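Local coordinates for protein desmoplakin (Homo sapiens, PDB 3R6N) that is a desmosomal cell-adhesion protein whose plakin domain combines spectrin repeats with an SH3 domain, at residues D90-I98 against L159-I170. Residues are numbered along the deposited sequence; the frame is centred on the assembly and turned at random.
Sequences DHLRQLQNI and LVLNQHPASDKI
H164, in the turn between two helices, shows how one imidazole can tie a loop to a helix that passes beside it. From CB, the chain turns CG anti to the backbone N (chi1 -170°), which carries the ring across to H91. CG lies 4.1 Å from CD2 of H91, whose edge is directed at this face of the H164 ring in a T-shaped pair, planes at 65°. CD2 meets the amide oxygen OE1 of Q94 at 3.5 Å, at the ring's edge. On the other side of CG, ND1 accepts a hydrogen bond from the backbone N of A166, which lies close to the ring plane. CE1 passes 3.5 Å from O of H91, and at the tip NE2 donates to that same oxygen over 2.8 Å, the N-H...O angle being 156°. O of H91 also takes the helical bond from L95 N, its two donors arriving from opposite faces of the carbonyl plane. With both nitrogens engaged, the two bonds would hold the buried ring in this rotation. P165 CD covers one face of the H91 ring in a CH-pi contact. One turn further along helix 68-117, L95 CD1 packs on CG2 of I170 at 3.6 Å. The turn follows a Schellman motif ending helix 130-161 and leads into helix 167-225, packing against the middle of helix 68-117 in the spectrin-repeat rod, with W30 from a loop and V37 of helix 34-64 touching L95.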
loop_
_atom_site.group_PDB
_atom_site.type_symbol
_atom_site.label_atom_id
_atom_site.label_comp_id
_atom_site.label_asym_id
_atom_site.label_seq_id
_atom_site.Cartn_x
_atom_site.Cartn_y
_atom_site.Cartn_z
ATOM N N ASP A 90 30.372 1.978 -41.698
ATOM C CA ASP A 90 30.172 2.706 -40.451
ATOM C C ASP A 90 28.710 2.723 -40.028
ATOM O O ASP A 90 28.402 2.622 -38.842
ATOM C CB ASP A 90 30.700 4.139 -40.561
ATOM C CG ASP A 90 32.096 4.290 -39.986
ATOM O OD1 ASP A 90 32.217 4.366 -38.743
ATOM O OD2 ASP A 90 33.069 4.335 -40.770
ATOM N N HIS A 91 27.813 2.860 -40.998
ATOM C CA HIS A 91 26.382 2.866 -40.710
ATOM C C HIS A 91 25.948 1.528 -40.116
ATOM O O HIS A 91 25.146 1.482 -39.181
ATOM C CB HIS A 91 25.575 3.179 -41.970
ATOM C CG HIS A 91 25.509 4.638 -42.299
ATOM N ND1 HIS A 91 25.446 5.106 -43.595
ATOM C CD2 HIS A 91 25.488 5.731 -41.502
ATOM C CE1 HIS A 91 25.394 6.427 -43.580
ATOM N NE2 HIS A 91 25.415 6.831 -42.324
ATOM N N LEU A 92 26.488 0.444 -40.665
ATOM C CA LEU A 92 26.231 -0.886 -40.133
ATOM C C LEU A 92 26.737 -0.982 -38.697
ATOM O O LEU A 92 26.003 -1.393 -37.797
ATOM C CB LEU A 92 26.894 -1.954 -41.005
ATOM C CG LEU A 92 26.222 -2.274 -42.339
ATOM C CD1 LEU A 92 26.950 -3.400 -43.044
ATOM C CD2 LEU A 92 24.772 -2.648 -42.114
ATOM N N ARG A 93 27.991 -0.594 -38.489
ATOM C CA ARG A 93 28.588 -0.591 -37.160
ATOM C C ARG A 93 27.715 0.148 -36.150
ATOM O O ARG A 93 27.269 -0.433 -35.161
ATOM C CB ARG A 93 29.974 0.049 -37.207
ATOM C CG ARG A 93 31.102 -0.926 -37.470
ATOM C CD ARG A 93 31.347 -1.796 -36.254
ATOM N NE ARG A 93 32.747 -2.196 -36.157
ATOM C CZ ARG A 93 33.300 -2.722 -35.070
ATOM N NH1 ARG A 93 32.572 -2.914 -33.976
ATOM N NH2 ARG A 93 34.585 -3.055 -35.076
ATOM N N GLN A 94 27.482 1.432 -36.407
ATOM C CA GLN A 94 26.659 2.263 -35.537
ATOM C C GLN A 94 25.351 1.563 -35.194
ATOM O O GLN A 94 24.912 1.588 -34.045
ATOM C CB GLN A 94 26.364 3.612 -36.201
ATOM C CG GLN A 94 27.594 4.446 -36.534
ATOM C CD GLN A 94 27.239 5.760 -37.208
ATOM O OE1 GLN A 94 26.515 5.787 -38.204
ATOM N NE2 GLN A 94 27.746 6.859 -36.663
ATOM N N LEU A 95 24.732 0.939 -36.195
ATOM C CA LEU A 95 23.468 0.233 -35.996
ATOM C C LEU A 95 23.628 -0.907 -35.002
ATOM O O LEU A 95 22.941 -0.951 -33.981
ATOM C CB LEU A 95 22.931 -0.317 -37.318
ATOM C CG LEU A 95 21.543 -0.961 -37.262
ATOM C CD1 LEU A 95 20.502 0.060 -36.845
ATOM C CD2 LEU A 95 21.168 -1.586 -38.597
ATOM N N GLN A 96 24.538 -1.827 -35.308
ATOM C CA GLN A 96 24.758 -2.987 -34.459
ATOM C C GLN A 96 24.942 -2.561 -33.008
ATOM O O GLN A 96 24.308 -3.115 -32.109
ATOM C CB GLN A 96 25.968 -3.787 -34.935
ATOM C CG GLN A 96 26.054 -5.188 -34.352
ATOM C CD GLN A 96 27.338 -5.898 -34.736
ATOM O OE1 GLN A 96 28.435 -5.422 -34.440
ATOM N NE2 GLN A 96 27.207 -7.043 -35.398
ATOM N N ASN A 97 25.798 -1.572 -32.777
ATOM C CA ASN A 97 26.010 -1.072 -31.424
ATOM C C ASN A 97 24.710 -0.643 -30.758
ATOM O O ASN A 97 24.322 -1.191 -29.727
ATOM C CB ASN A 97 27.010 0.082 -31.412
ATOM C CG ASN A 97 28.447 -0.391 -31.518
ATOM O OD1 ASN A 97 28.734 -1.413 -32.144
ATOM N ND2 ASN A 97 29.361 0.348 -30.898
ATOM N N ILE A 98 24.036 0.332 -31.357
ATOM C CA ILE A 98 22.829 0.901 -30.764
ATOM C C ILE A 98 21.768 -0.162 -30.487
ATOM O O ILE A 98 21.066 -0.091 -29.480
ATOM C CB ILE A 98 22.233 2.043 -31.629
ATOM C CG1 ILE A 98 21.260 2.885 -30.802
ATOM C CG2 ILE A 98 21.566 1.493 -32.881
ATOM C CD1 ILE A 98 21.922 3.630 -29.666
ATOM N N LEU A 159 22.444 9.787 -34.150
ATOM C CA LEU A 159 22.377 8.989 -35.373
ATOM C C LEU A 159 21.228 9.420 -36.280
ATOM O O LEU A 159 21.312 9.315 -37.501
ATOM C CB LEU A 159 22.246 7.501 -35.039
ATOM C CG LEU A 159 23.538 6.689 -34.913
ATOM C CD1 LEU A 159 24.484 7.293 -33.880
ATOM C CD2 LEU A 159 23.215 5.245 -34.572
ATOM N N VAL A 160 20.147 9.895 -35.673
ATOM C CA VAL A 160 19.012 10.407 -36.425
ATOM C C VAL A 160 19.368 11.780 -36.984
ATOM O O VAL A 160 18.973 12.138 -38.094
ATOM C CB VAL A 160 17.754 10.522 -35.531
ATOM C CG1 VAL A 160 16.566 11.025 -36.341
ATOM C CG2 VAL A 160 17.439 9.181 -34.879
ATOM N N LEU A 161 20.125 12.541 -36.202
ATOM C CA LEU A 161 20.569 13.868 -36.603
ATOM C C LEU A 161 21.467 13.777 -37.830
ATOM O O LEU A 161 21.468 14.671 -38.676
ATOM C CB LEU A 161 21.322 14.541 -35.454
ATOM C CG LEU A 161 21.849 15.961 -35.672
ATOM C CD1 LEU A 161 20.713 16.930 -35.963
ATOM C CD2 LEU A 161 22.643 16.416 -34.457
ATOM N N ASN A 162 22.229 12.693 -37.921
ATOM C CA ASN A 162 23.116 12.473 -39.051
ATOM C C ASN A 162 22.446 11.689 -40.171
ATOM O O ASN A 162 23.122 11.036 -40.966
ATOM C CB ASN A 162 24.393 11.758 -38.595
ATOM C CG ASN A 162 25.165 12.548 -37.562
ATOM O OD1 ASN A 162 25.390 12.078 -36.446
ATOM N ND2 ASN A 162 25.573 13.758 -37.927
ATOM N N GLN A 163 21.120 11.760 -40.220
ATOM C CA GLN A 163 20.342 11.033 -41.215
ATOM C C GLN A 163 20.877 9.629 -41.488
ATOM O O GLN A 163 21.211 9.287 -42.627
ATOM C CB GLN A 163 20.238 11.812 -42.528
ATOM C CG GLN A 163 19.115 12.841 -42.559
ATOM C CD GLN A 163 19.595 14.242 -42.256
ATOM O OE1 GLN A 163 20.520 14.744 -42.898
ATOM N NE2 GLN A 163 18.966 14.885 -41.275
ATOM N N HIS A 164 20.963 8.821 -40.439
ATOM C CA HIS A 164 21.332 7.420 -40.586
ATOM C C HIS A 164 20.278 6.724 -41.437
ATOM O O HIS A 164 19.076 6.868 -41.191
ATOM C CB HIS A 164 21.434 6.751 -39.214
ATOM C CG HIS A 164 22.027 5.376 -39.249
ATOM N ND1 HIS A 164 21.349 4.284 -39.748
ATOM C CD2 HIS A 164 23.229 4.912 -38.833
ATOM C CE1 HIS A 164 22.111 3.210 -39.647
ATOM N NE2 HIS A 164 23.257 3.564 -39.093
ATOM N N PRO A 165 20.721 5.970 -42.453
ATOM C CA PRO A 165 19.798 5.286 -43.367
ATOM C C PRO A 165 18.729 4.460 -42.645
ATOM O O PRO A 165 17.702 4.129 -43.245
ATOM C CB PRO A 165 20.724 4.371 -44.182
ATOM C CG PRO A 165 22.033 4.364 -43.452
ATOM C CD PRO A 165 22.125 5.696 -42.792
ATOM N N ALA A 166 18.961 4.130 -41.380
ATOM C CA ALA A 166 17.986 3.348 -40.628
ATOM C C ALA A 166 17.358 4.135 -39.478
ATOM O O ALA A 166 16.830 3.546 -38.542
ATOM C CB ALA A 166 18.620 2.072 -40.114
ATOM N N SER A 167 17.404 5.462 -39.558
ATOM C CA SER A 167 16.899 6.314 -38.485
ATOM C C SER A 167 15.538 5.864 -37.979
ATOM O O SER A 167 15.376 5.555 -36.800
ATOM C CB SER A 167 16.819 7.774 -38.937
ATOM O OG SER A 167 18.091 8.395 -38.885
ATOM N N ASP A 168 14.562 5.833 -38.879
ATOM C CA ASP A 168 13.194 5.487 -38.518
ATOM C C ASP A 168 13.119 4.137 -37.810
ATOM O O ASP A 168 12.309 3.949 -36.905
ATOM C CB ASP A 168 12.298 5.481 -39.759
ATOM C CG ASP A 168 12.622 4.343 -40.710
ATOM O OD1 ASP A 168 13.813 3.987 -40.835
ATOM O OD2 ASP A 168 11.681 3.802 -41.330
ATOM N N LYS A 169 13.972 3.203 -38.215
ATOM C CA LYS A 169 13.925 1.854 -37.666
ATOM C C LYS A 169 14.546 1.743 -36.280
ATOM O O LYS A 169 14.156 0.877 -35.495
ATOM C CB LYS A 169 14.564 0.847 -38.621
ATOM C CG LYS A 169 13.823 0.728 -39.927
ATOM C CD LYS A 169 13.869 -0.679 -40.476
ATOM C CE LYS A 169 12.934 -0.806 -41.670
ATOM N NZ LYS A 169 12.870 -2.197 -42.200
ATOM N N ILE A 170 15.505 2.610 -35.971
ATOM C CA ILE A 170 16.074 2.602 -34.631
ATOM C C ILE A 170 15.223 3.421 -33.659
ATOM O O ILE A 170 15.066 3.041 -32.503
ATOM C CB ILE A 170 17.553 3.053 -34.596
ATOM C CG1 ILE A 170 17.667 4.518 -34.186
ATOM C CG2 ILE A 170 18.248 2.765 -35.923
ATOM C CD1 ILE A 170 19.092 4.987 -34.047
#